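Synaptotagmin-1 (PDB 7AS6) helps maintain plasma membrane integrity during freezing and osmotic stress in Arabidopsis, this chain being its C2A domain, which probably binds calcium and phospholipid. Local coordinates at residues A[28-33]-A[79-84]; A[19-24]-A[127-132]; A[73-78]-A[90-95]; A[33-38]-A[45-50]. One frame throughout, in Å; residues are numbered along the deposited sequence.

Contact 1: A[28-33]-A[79-84]; sequences GADPFV and YDWEQV. With CD (cadmium ion), chain B.
At chi1 171° Asp80 holds its carboxylate anti to its main-chain N, and Asp30, with CG opposite its carbonyl carbon (chi1 -52°), turns OD2 to the same cadmium ion. Asp80 chelates it with both oxygens, OD1 at 2.5 Å and OD2 at 2.4 Å, while Asp30 gives OD2 alone, also at 2.4 Å. Trp81 O and Glu82 OE2 are further ligands, and Asp24 completes the set; Asp24, Asp30, Asp80 and Glu82 probably bind calcium, as in related C2 domains. Asp80 OD1 has a second task: Asp30 N donates to it over 2.8 Å in a fairly straight bond (161° at H), which positions one ligand through the backbone of another. The other oxygen of Asp30, OD1, is taken by Lys52 N. The Trp81 N to Asp30 O bond, 2.7 Å, continues the pairing toward the metal. Behind it, Phe32 lays one ring face under Tyr79 CB, which lies 3.3 Å from Phe32 CZ, and Trp81 N meets the ring edge. The Phe32 and Tyr79 rings are nearly parallel but slid apart, so the geometry supports a CH-pi contact rather than a full stack. Strands 31-37 and 73-80 are the inner pair of their antiparallel sheet, between 45-46 and 88-96, and Pro31 touches Trp58 of strand 57-66 in the other sheet.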
# COMPACT_ATOMS: atom_id res chain seq x y z
N GLY A 28 -17.01 7.39 -10.12
CA GLY A 28 -16.03 6.32 -10.15
C GLY A 28 -15.72 5.79 -8.77
O GLY A 28 -16.31 4.80 -8.33
N ALA A 29 -14.78 6.43 -8.08
CA ALA A 29 -14.40 6.00 -6.74
C ALA A 29 -13.67 7.14 -6.05
O ALA A 29 -13.29 8.13 -6.68
CB ALA A 29 -13.54 4.75 -6.77
N ASP A 30 -13.51 7.00 -4.74
CA ASP A 30 -12.77 7.96 -3.93
C ASP A 30 -11.72 7.17 -3.18
O ASP A 30 -11.92 6.82 -2.01
CB ASP A 30 -13.71 8.72 -3.00
CG ASP A 30 -14.89 9.33 -3.73
OD1 ASP A 30 -14.73 10.29 -4.50
OD2 ASP A 30 -16.02 8.87 -3.55
N PRO A 31 -10.60 6.84 -3.82
CA PRO A 31 -9.69 5.86 -3.23
C PRO A 31 -8.72 6.45 -2.22
O PRO A 31 -8.23 7.57 -2.34
CB PRO A 31 -8.92 5.31 -4.45
CG PRO A 31 -9.01 6.38 -5.48
CD PRO A 31 -10.37 6.98 -5.28
N PHE A 32 -8.46 5.63 -1.20
CA PHE A 32 -7.31 5.76 -0.33
C PHE A 32 -6.70 4.37 -0.11
O PHE A 32 -7.33 3.35 -0.40
CB PHE A 32 -7.71 6.42 0.99
CG PHE A 32 -8.68 5.61 1.82
CD1 PHE A 32 -10.05 5.66 1.56
CD2 PHE A 32 -8.22 4.85 2.88
CE1 PHE A 32 -10.94 4.94 2.34
CE2 PHE A 32 -9.09 4.13 3.66
CZ PHE A 32 -10.46 4.18 3.40
N VAL A 33 -5.46 4.32 0.39
CA VAL A 33 -4.76 3.05 0.60
C VAL A 33 -4.45 2.86 2.08
O VAL A 33 -3.97 3.79 2.74
CB VAL A 33 -3.46 2.98 -0.24
CG1 VAL A 33 -2.80 1.61 -0.13
CG2 VAL A 33 -3.76 3.32 -1.70
N TYR A 79 -9.25 1.13 -0.56
CA TYR A 79 -10.62 1.31 -0.11
C TYR A 79 -11.24 2.48 -0.85
O TYR A 79 -10.54 3.39 -1.31
CB TYR A 79 -10.71 1.61 1.39
CG TYR A 79 -10.42 0.45 2.29
CD1 TYR A 79 -11.46 -0.26 2.86
CD2 TYR A 79 -9.13 0.07 2.58
CE1 TYR A 79 -11.21 -1.32 3.69
CE2 TYR A 79 -8.87 -1.01 3.41
CZ TYR A 79 -9.93 -1.69 3.97
OH TYR A 79 -9.71 -2.77 4.81
N ASP A 80 -12.56 2.47 -0.94
CA ASP A 80 -13.32 3.62 -1.38
C ASP A 80 -13.84 4.39 -0.18
O ASP A 80 -14.48 3.82 0.70
CB ASP A 80 -14.52 3.20 -2.22
CG ASP A 80 -15.45 4.35 -2.51
OD1 ASP A 80 -15.10 5.13 -3.42
OD2 ASP A 80 -16.50 4.53 -1.82
N TRP A 81 -13.62 5.69 -0.18
CA TRP A 81 -14.19 6.52 0.87
C TRP A 81 -15.64 6.89 0.57
O TRP A 81 -16.01 7.16 -0.56
CB TRP A 81 -13.36 7.79 1.02
CG TRP A 81 -13.93 8.87 1.90
CD1 TRP A 81 -13.72 9.02 3.23
CD2 TRP A 81 -14.70 10.00 1.48
NE1 TRP A 81 -14.34 10.16 3.68
CE2 TRP A 81 -14.93 10.79 2.62
CE3 TRP A 81 -15.20 10.42 0.25
CZ2 TRP A 81 -15.66 11.98 2.57
CZ3 TRP A 81 -15.93 11.60 0.20
CH2 TRP A 81 -16.16 12.36 1.35
N GLU A 82 -16.47 6.91 1.61
CA GLU A 82 -17.76 7.57 1.58
C GLU A 82 -17.90 8.31 2.89
O GLU A 82 -17.37 7.86 3.91
CB GLU A 82 -18.94 6.60 1.40
CG GLU A 82 -19.10 6.08 -0.00
CD GLU A 82 -19.51 7.17 -0.95
OE1 GLU A 82 -20.24 8.09 -0.53
OE2 GLU A 82 -19.12 7.12 -2.13
N GLN A 83 -18.63 9.42 2.90
CA GLN A 83 -18.82 10.09 4.18
C GLN A 83 -19.66 9.25 5.13
O GLN A 83 -19.33 9.13 6.32
CB GLN A 83 -19.43 11.48 3.99
CG GLN A 83 -19.56 12.27 5.32
CD GLN A 83 -18.23 12.60 6.02
OE1 GLN A 83 -17.20 12.00 5.75
NE2 GLN A 83 -18.26 13.57 6.93
N VAL A 84 -20.73 8.63 4.62
CA VAL A 84 -21.61 7.80 5.44
C VAL A 84 -21.29 6.33 5.20
O VAL A 84 -21.32 5.85 4.06
CB VAL A 84 -23.08 8.10 5.13
CG1 VAL A 84 -23.96 7.36 6.09
CG2 VAL A 84 -23.33 9.60 5.24
CD CD B . -16.90 6.73 -2.78

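Contact 2: A[19-24]-A[127-132]; sequences GLRKKD and KYRGKL. With CD (cadmium ion), chain B.
At the metal-binding end of the C2 domain, the loop carrying Arg21 runs past the approach to strand 131-140, where Arg21 reaches over residues 127-129; the same loop goes on to Asp24, whose two carboxylate oxygens bind the cadmium ion. Arg21 bends at chi3 (54°), which turns its guanidinium toward the Tyr128 carbonyl. NH2 donates to Tyr128 O over 3.1 Å, with an angle of 162° at the hydrogen; the acceptor lies close to the guanidinium plane and the donor lies in the carbonyl plane, which helps to hold the flat group in this orientation. The aliphatic part of Lys127 passes over one guanidinium face, its CD 3.7 Å from Arg21 NE, and the two side chains run at a slant to each other. In the loop leading to strand 131-140, Arg129 CG lies 4.1 Å from Arg21 CD. Nearer the start of the loop the contact involves main-chain atoms on at least one side: Gly19 O lies 3.4 Å from Gly130 CA, and Leu20 CD2 lies 3.7 Å from Arg129 O. A water joins the backbones, accepting from Arg21 N and donating to Arg129 O, at 2.6 Å from each. The chemistry is lopsided, since Arg21 NE and Lys127 NZ are like charges only 4.4 Å apart and the bond between the segments goes to a neutral carbonyl; such proximity would tend to lower the lysine's proton affinity.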
# COMPACT_ATOMS: atom_id res chain seq x y z
N GLY A 19 -6.37 2.25 -13.32
CA GLY A 19 -7.40 1.35 -13.79
C GLY A 19 -8.33 0.82 -12.73
O GLY A 19 -8.84 -0.30 -12.87
N LEU A 20 -8.57 1.58 -11.67
CA LEU A 20 -9.50 1.16 -10.63
C LEU A 20 -10.91 0.99 -11.20
O LEU A 20 -11.30 1.68 -12.15
CB LEU A 20 -9.52 2.16 -9.48
CG LEU A 20 -8.22 2.35 -8.71
CD1 LEU A 20 -8.45 3.29 -7.55
CD2 LEU A 20 -7.70 1.00 -8.23
N ARG A 21 -11.65 0.04 -10.63
CA ARG A 21 -13.02 -0.20 -11.05
C ARG A 21 -13.93 0.92 -10.57
O ARG A 21 -13.74 1.47 -9.49
CB ARG A 21 -13.54 -1.52 -10.49
CG ARG A 21 -12.73 -2.72 -10.86
CD ARG A 21 -13.50 -3.99 -10.61
NE ARG A 21 -14.79 -3.98 -11.28
CZ ARG A 21 -14.97 -4.20 -12.58
NH1 ARG A 21 -16.20 -4.18 -13.10
NH2 ARG A 21 -13.92 -4.45 -13.36
N LYS A 22 -14.96 1.22 -11.35
CA LYS A 22 -16.00 2.09 -10.84
C LYS A 22 -16.74 1.40 -9.71
O LYS A 22 -17.04 0.21 -9.78
CB LYS A 22 -16.97 2.48 -11.94
CG LYS A 22 -16.33 3.17 -13.11
CD LYS A 22 -17.35 3.90 -13.94
CE LYS A 22 -16.87 3.98 -15.36
NZ LYS A 22 -16.76 2.61 -15.93
N LYS A 23 -16.99 2.14 -8.66
CA LYS A 23 -17.68 1.65 -7.47
C LYS A 23 -18.86 2.54 -7.08
O LYS A 23 -19.93 2.01 -6.74
CB LYS A 23 -16.67 1.54 -6.30
CG LYS A 23 -17.11 0.65 -5.15
CD LYS A 23 -17.23 1.44 -3.83
CE LYS A 23 -18.66 1.93 -3.58
NZ LYS A 23 -18.87 2.44 -2.17
N ASP A 24 -18.70 3.86 -7.13
CA ASP A 24 -19.77 4.79 -6.82
C ASP A 24 -20.74 4.92 -8.00
O ASP A 24 -20.37 4.71 -9.16
CB ASP A 24 -19.21 6.18 -6.49
CG ASP A 24 -18.41 6.20 -5.19
OD1 ASP A 24 -18.67 5.32 -4.33
OD2 ASP A 24 -17.53 7.09 -5.03
N LYS A 127 -12.71 -10.59 -11.71
CA LYS A 127 -12.69 -9.33 -12.45
C LYS A 127 -11.38 -8.57 -12.19
O LYS A 127 -10.78 -8.67 -11.11
CB LYS A 127 -13.90 -8.48 -12.06
CG LYS A 127 -13.94 -8.10 -10.57
CD LYS A 127 -15.29 -7.50 -10.13
CE LYS A 127 -15.15 -6.83 -8.75
NZ LYS A 127 -16.43 -6.50 -8.05
N TYR A 128 -10.95 -7.81 -13.19
CA TYR A 128 -9.75 -6.99 -13.06
C TYR A 128 -10.03 -5.79 -12.17
O TYR A 128 -11.07 -5.13 -12.31
CB TYR A 128 -9.27 -6.53 -14.43
CG TYR A 128 -8.09 -5.58 -14.40
CD1 TYR A 128 -6.83 -6.04 -14.05
CD2 TYR A 128 -8.23 -4.24 -14.73
CE1 TYR A 128 -5.73 -5.19 -14.03
CE2 TYR A 128 -7.15 -3.37 -14.72
CZ TYR A 128 -5.90 -3.85 -14.36
OH TYR A 128 -4.80 -3.01 -14.34
N ARG A 129 -9.09 -5.47 -11.28
CA ARG A 129 -9.36 -4.48 -10.24
C ARG A 129 -8.39 -3.30 -10.26
O ARG A 129 -8.47 -2.43 -9.39
CB ARG A 129 -9.34 -5.16 -8.87
CG ARG A 129 -10.53 -6.10 -8.66
CD ARG A 129 -10.54 -6.70 -7.26
NE ARG A 129 -11.49 -7.81 -7.13
CZ ARG A 129 -12.69 -7.71 -6.55
NH1 ARG A 129 -13.11 -6.56 -6.04
NH2 ARG A 129 -13.47 -8.78 -6.48
N GLY A 130 -7.50 -3.23 -11.24
CA GLY A 130 -6.53 -2.16 -11.30
C GLY A 130 -5.17 -2.59 -10.77
O GLY A 130 -4.97 -3.70 -10.27
N LYS A 131 -4.23 -1.67 -10.88
CA LYS A 131 -2.86 -1.89 -10.44
C LYS A 131 -2.50 -0.83 -9.42
O LYS A 131 -2.94 0.32 -9.53
CB LYS A 131 -1.88 -1.82 -11.62
CG LYS A 131 -1.98 -3.00 -12.57
CD LYS A 131 -1.04 -2.87 -13.75
CE LYS A 131 -0.87 -4.20 -14.47
NZ LYS A 131 -2.17 -4.78 -14.89
N LEU A 132 -1.73 -1.21 -8.41
CA LEU A 132 -1.14 -0.25 -7.48
C LEU A 132 0.36 -0.22 -7.71
O LEU A 132 0.99 -1.27 -7.82
CB LEU A 132 -1.43 -0.63 -6.04
CG LEU A 132 -1.00 0.39 -4.99
CD1 LEU A 132 -1.79 1.67 -5.13
CD2 LEU A 132 -1.12 -0.17 -3.58
CD CD B . -16.90 6.73 -2.78
O HOH W 1 -10.69 -1.28 -8.63

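Contact 3: A[73-78]-A[90-95]; sequences VLEFSV and MGMNVL
Phe76 presents its ring edge to Leu95, with CE2 4.0 Å from Leu95 CB and that carbon lying in the ring plane. Leu74, Val78 and Asn93 share this side of the sheet; Glu75, Ser77, Met92 and Val94 lie on the reverse. There Met92, whose CG sits between its backbone N and carbonyl carbon (chi1 57°), folds its chain so that CE comes 3.7 Å from Glu75 OE2, while Met92 CB packs 3.6 Å from Ser77 OG. At the Val73 end of the pair, methyl meets methyl: Val73 CG2 and Val94 CG2 are 3.5 Å apart, tighter than usual van der Waals contact. Asn93 points its amide toward the facing sheet, where ND2 donates to Glu111 O, while OD1 turns back to accept from Val94 N. The backbone ladder is regular through Leu74 with Leu95 and Phe76 with Asn93, the strand axes running 163° apart and 4.6 Å at closest approach. It breaks step at Val78, whose O accepts from both Met90 N at 2.6 Å and Gly91 N at 3.3 Å, the latter on a lone pair. Two residues facing one define a classic beta bulge, which here lies next to the metal-binding end. The pair is an antiparallel hairpin, strands 73-80 and 88-96, whose Leu74, Phe76 and Leu95 face packs on strand 131-140, as in the sandwich of C2 domains.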
# COMPACT_ATOMS: atom_id res chain seq x y z
N VAL A 73 5.96 -9.05 5.58
CA VAL A 73 5.35 -8.64 4.32
C VAL A 73 4.46 -7.44 4.58
O VAL A 73 3.86 -7.29 5.65
CB VAL A 73 4.56 -9.79 3.66
CG1 VAL A 73 5.35 -11.09 3.70
CG2 VAL A 73 3.25 -9.99 4.33
N LEU A 74 4.40 -6.55 3.59
CA LEU A 74 3.47 -5.43 3.61
C LEU A 74 2.17 -5.85 2.97
O LEU A 74 2.16 -6.63 2.01
CB LEU A 74 4.05 -4.23 2.86
CG LEU A 74 5.23 -3.55 3.55
CD1 LEU A 74 6.01 -2.76 2.54
CD2 LEU A 74 4.73 -2.64 4.67
N GLU A 75 1.06 -5.35 3.50
CA GLU A 75 -0.24 -5.54 2.87
C GLU A 75 -0.80 -4.18 2.51
O GLU A 75 -0.91 -3.30 3.37
CB GLU A 75 -1.18 -6.27 3.82
CG GLU A 75 -2.41 -6.82 3.14
CD GLU A 75 -3.48 -7.20 4.15
OE1 GLU A 75 -4.00 -6.27 4.82
OE2 GLU A 75 -3.78 -8.41 4.29
N PHE A 76 -1.10 -3.98 1.23
CA PHE A 76 -1.74 -2.78 0.74
C PHE A 76 -3.20 -3.07 0.43
O PHE A 76 -3.52 -4.08 -0.21
CB PHE A 76 -1.06 -2.25 -0.51
CG PHE A 76 0.41 -1.99 -0.34
CD1 PHE A 76 0.87 -0.71 -0.03
CD2 PHE A 76 1.32 -3.02 -0.46
CE1 PHE A 76 2.24 -0.47 0.14
CE2 PHE A 76 2.70 -2.79 -0.29
CZ PHE A 76 3.15 -1.50 0.01
N SER A 77 -4.09 -2.20 0.87
CA SER A 77 -5.52 -2.38 0.62
C SER A 77 -6.09 -1.07 0.12
O SER A 77 -5.95 -0.04 0.78
CB SER A 77 -6.23 -2.85 1.87
OG SER A 77 -5.69 -4.09 2.28
N VAL A 78 -6.70 -1.11 -1.04
CA VAL A 78 -7.33 0.07 -1.59
C VAL A 78 -8.80 0.06 -1.20
O VAL A 78 -9.51 -0.93 -1.43
CB VAL A 78 -7.15 0.13 -3.12
CG1 VAL A 78 -7.74 1.41 -3.66
CG2 VAL A 78 -5.65 0.02 -3.47
N MET A 90 -11.68 -2.11 -2.15
CA MET A 90 -11.76 -2.31 -3.59
C MET A 90 -10.80 -3.36 -4.08
O MET A 90 -11.04 -3.96 -5.13
CB MET A 90 -11.50 -1.00 -4.33
CG MET A 90 -12.45 0.14 -3.95
SD MET A 90 -11.98 1.63 -4.86
CE MET A 90 -12.49 1.13 -6.51
N GLY A 91 -9.73 -3.61 -3.33
CA GLY A 91 -8.73 -4.58 -3.74
C GLY A 91 -7.52 -4.49 -2.84
O GLY A 91 -7.36 -3.56 -2.04
N MET A 92 -6.64 -5.47 -3.00
CA MET A 92 -5.50 -5.55 -2.10
C MET A 92 -4.43 -6.44 -2.72
O MET A 92 -4.68 -7.18 -3.67
CB MET A 92 -5.93 -6.07 -0.74
CG MET A 92 -6.59 -7.40 -0.88
SD MET A 92 -5.76 -8.52 0.22
CE MET A 92 -6.49 -7.95 1.76
N ASN A 93 -3.23 -6.35 -2.15
CA ASN A 93 -2.16 -7.29 -2.46
C ASN A 93 -1.07 -7.18 -1.39
O ASN A 93 -1.12 -6.34 -0.49
CB ASN A 93 -1.56 -7.07 -3.84
CG ASN A 93 -1.19 -8.37 -4.51
OD1 ASN A 93 -0.90 -9.36 -3.83
ND2 ASN A 93 -1.24 -8.40 -5.83
N VAL A 94 -0.08 -8.03 -1.53
CA VAL A 94 0.94 -8.19 -0.51
C VAL A 94 2.30 -7.99 -1.17
O VAL A 94 2.44 -8.06 -2.39
CB VAL A 94 0.80 -9.57 0.16
CG1 VAL A 94 1.64 -10.60 -0.55
CG2 VAL A 94 1.11 -9.50 1.63
N LEU A 95 3.30 -7.69 -0.35
CA LEU A 95 4.65 -7.44 -0.88
C LEU A 95 5.66 -7.76 0.21
O LEU A 95 5.76 -7.03 1.20
CB LEU A 95 4.81 -6.00 -1.37
CG LEU A 95 6.23 -5.63 -1.80
CD1 LEU A 95 6.72 -6.59 -2.87
CD2 LEU A 95 6.31 -4.20 -2.31

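Contact 4: A[33-38]-A[45-50]; sequences VKIKLS and KKTTVK. With EDO (1,2-ethanediol), chain G.
Thr47 CB stands 4.1 Å from Val33 N, and from it the two branches part. At chi1 75° OG1 sits between the backbone N and the carbonyl carbon of Thr47, which places it to accept from Val33 N over 3.0 Å, at 159° on the hydrogen. The same hydroxyl donates to Thr48 O, so it is gripped by two bonds and its rotation is set. The other branch, CG2, turns to Val33 CB at 3.8 Å, and farther along it lies 4.3 Å from Ile35 CD1. The Thr47 backbone meanwhile donates from N to Val33 O, 2.9 Å, within the carbonyl plane. Val33 is thus bound at both its N and its O by this one residue, with a side-chain oxygen taking the N-H where a regular ladder would use a carbonyl. Strands 31-37 and 45-46 form a beta hairpin at one border of the four-stranded sheet of the C2 sandwich; its regular ladder gives way at Thr47, and Lys50 N bonds to Pro31 O further on. One step back, Ile35 and Lys45 make a hydrogen-bonded antiparallel pair, N to O in each direction. Lys34 and Lys46 form the adjacent non-hydrogen-bonded pair, Lys34 CG 4.2 Å from Lys46 CB; both extended chains run out side by side, spreading slightly, Lys34 making a cation-pi contact with Tyr79 and Lys46 with Phe32. Lys46 CB also lies 3.3 Å from Val33 O. Beyond the hairpin, Lys50 bends at chi2 and donates from NZ to O1 of an ethanediol, probably from the crystallisation liquor, over 2.8 Å.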
# COMPACT_ATOMS: atom_id res chain seq x y z
N VAL A 33 -5.46 4.32 0.39
CA VAL A 33 -4.76 3.05 0.60
C VAL A 33 -4.45 2.86 2.08
O VAL A 33 -3.97 3.79 2.74
CB VAL A 33 -3.46 2.98 -0.24
CG1 VAL A 33 -2.80 1.61 -0.13
CG2 VAL A 33 -3.76 3.32 -1.70
N LYS A 34 -4.72 1.67 2.61
CA LYS A 34 -4.22 1.27 3.93
C LYS A 34 -2.98 0.39 3.76
O LYS A 34 -2.93 -0.48 2.88
CB LYS A 34 -5.28 0.53 4.76
CG LYS A 34 -6.45 1.42 5.21
CD LYS A 34 -7.39 0.69 6.19
CE LYS A 34 -8.63 1.54 6.54
NZ LYS A 34 -9.65 0.82 7.37
N ILE A 35 -1.96 0.64 4.57
CA ILE A 35 -0.71 -0.13 4.50
C ILE A 35 -0.45 -0.70 5.88
O ILE A 35 -0.44 0.04 6.87
CB ILE A 35 0.49 0.71 4.03
CG1 ILE A 35 0.25 1.34 2.67
CG2 ILE A 35 1.76 -0.15 4.00
CD1 ILE A 35 -0.30 2.76 2.75
N LYS A 36 -0.25 -2.01 5.94
CA LYS A 36 0.06 -2.69 7.19
C LYS A 36 1.32 -3.51 6.99
O LYS A 36 1.58 -4.02 5.90
CB LYS A 36 -1.11 -3.59 7.62
CG LYS A 36 -0.97 -4.20 9.00
CD LYS A 36 -0.91 -3.13 10.09
CE LYS A 36 0.20 -3.45 11.12
NZ LYS A 36 1.54 -2.83 10.78
N LEU A 37 2.12 -3.65 8.04
CA LEU A 37 3.29 -4.51 8.01
C LEU A 37 3.04 -5.70 8.93
O LEU A 37 2.69 -5.52 10.10
CB LEU A 37 4.55 -3.75 8.43
CG LEU A 37 5.84 -4.57 8.40
CD1 LEU A 37 6.24 -4.94 6.98
CD2 LEU A 37 6.94 -3.79 9.09
N SER A 38 3.22 -6.90 8.40
CA SER A 38 2.92 -8.11 9.16
C SER A 38 3.84 -8.20 10.37
O SER A 38 4.93 -7.63 10.41
CB SER A 38 3.09 -9.36 8.30
OG SER A 38 4.43 -9.50 7.85
N LYS A 45 -1.29 2.39 8.50
CA LYS A 45 -1.20 3.75 7.99
C LYS A 45 -2.13 3.89 6.80
O LYS A 45 -2.50 2.91 6.16
CB LYS A 45 0.22 4.08 7.52
CG LYS A 45 1.33 3.45 8.33
CD LYS A 45 1.59 4.24 9.59
CE LYS A 45 3.02 4.04 10.07
NZ LYS A 45 3.49 5.31 10.68
N LYS A 46 -2.47 5.13 6.46
CA LYS A 46 -3.24 5.30 5.25
C LYS A 46 -2.85 6.57 4.50
O LYS A 46 -2.36 7.54 5.09
CB LYS A 46 -4.76 5.28 5.54
CG LYS A 46 -5.30 6.39 6.42
CD LYS A 46 -6.84 6.20 6.59
CE LYS A 46 -7.54 7.44 7.18
NZ LYS A 46 -9.05 7.35 7.14
N THR A 47 -3.05 6.53 3.19
CA THR A 47 -2.92 7.71 2.36
C THR A 47 -4.15 8.60 2.48
O THR A 47 -5.17 8.23 3.07
CB THR A 47 -2.75 7.36 0.89
OG1 THR A 47 -4.02 6.95 0.37
CG2 THR A 47 -1.69 6.23 0.69
N THR A 48 -4.06 9.76 1.85
CA THR A 48 -5.20 10.63 1.73
C THR A 48 -6.23 10.02 0.79
O THR A 48 -5.94 9.11 0.01
CB THR A 48 -4.80 12.02 1.24
OG1 THR A 48 -4.13 11.89 -0.03
CG2 THR A 48 -3.89 12.68 2.24
N VAL A 49 -7.46 10.52 0.90
CA VAL A 49 -8.55 10.18 -0.00
C VAL A 49 -8.41 11.03 -1.25
O VAL A 49 -8.30 12.25 -1.16
CB VAL A 49 -9.91 10.45 0.66
CG1 VAL A 49 -11.05 10.33 -0.37
CG2 VAL A 49 -10.16 9.50 1.85
N LYS A 50 -8.44 10.40 -2.43
CA LYS A 50 -8.51 11.15 -3.69
C LYS A 50 -9.94 11.07 -4.24
O LYS A 50 -10.40 9.99 -4.60
CB LYS A 50 -7.53 10.60 -4.72
CG LYS A 50 -6.07 10.64 -4.31
CD LYS A 50 -5.54 12.06 -4.23
CE LYS A 50 -4.05 11.96 -3.84
NZ LYS A 50 -3.47 13.33 -3.81
C1 EDO G . -5.00 14.35 -7.05
O1 EDO G . -3.68 14.32 -6.45
C2 EDO G . -4.96 13.83 -8.48
O2 EDO G . -4.53 12.46 -8.47

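Overall arrangement
From the N terminus, residues 19-24 open contact 2, the longest closure, which is completed only at 127-132 and so encloses the other three. Residues 28-33 then start contact 1. Contact 4 begins at the shared Val33 and closes at 45-50 as a short hairpin within contact 1's span. Contact 3 opens at 73-78 before contact 1 closes at 79-84, so the two cross, and its hairpin ends at 90-95. Contacts 4, 1 and 3 follow the neighbouring strands of one sheet, where Ser77 O receives Lys34 N; contact 2 reaches the other sheet through strand 131-140. Contacts 1 and 2 share the cadmium ion.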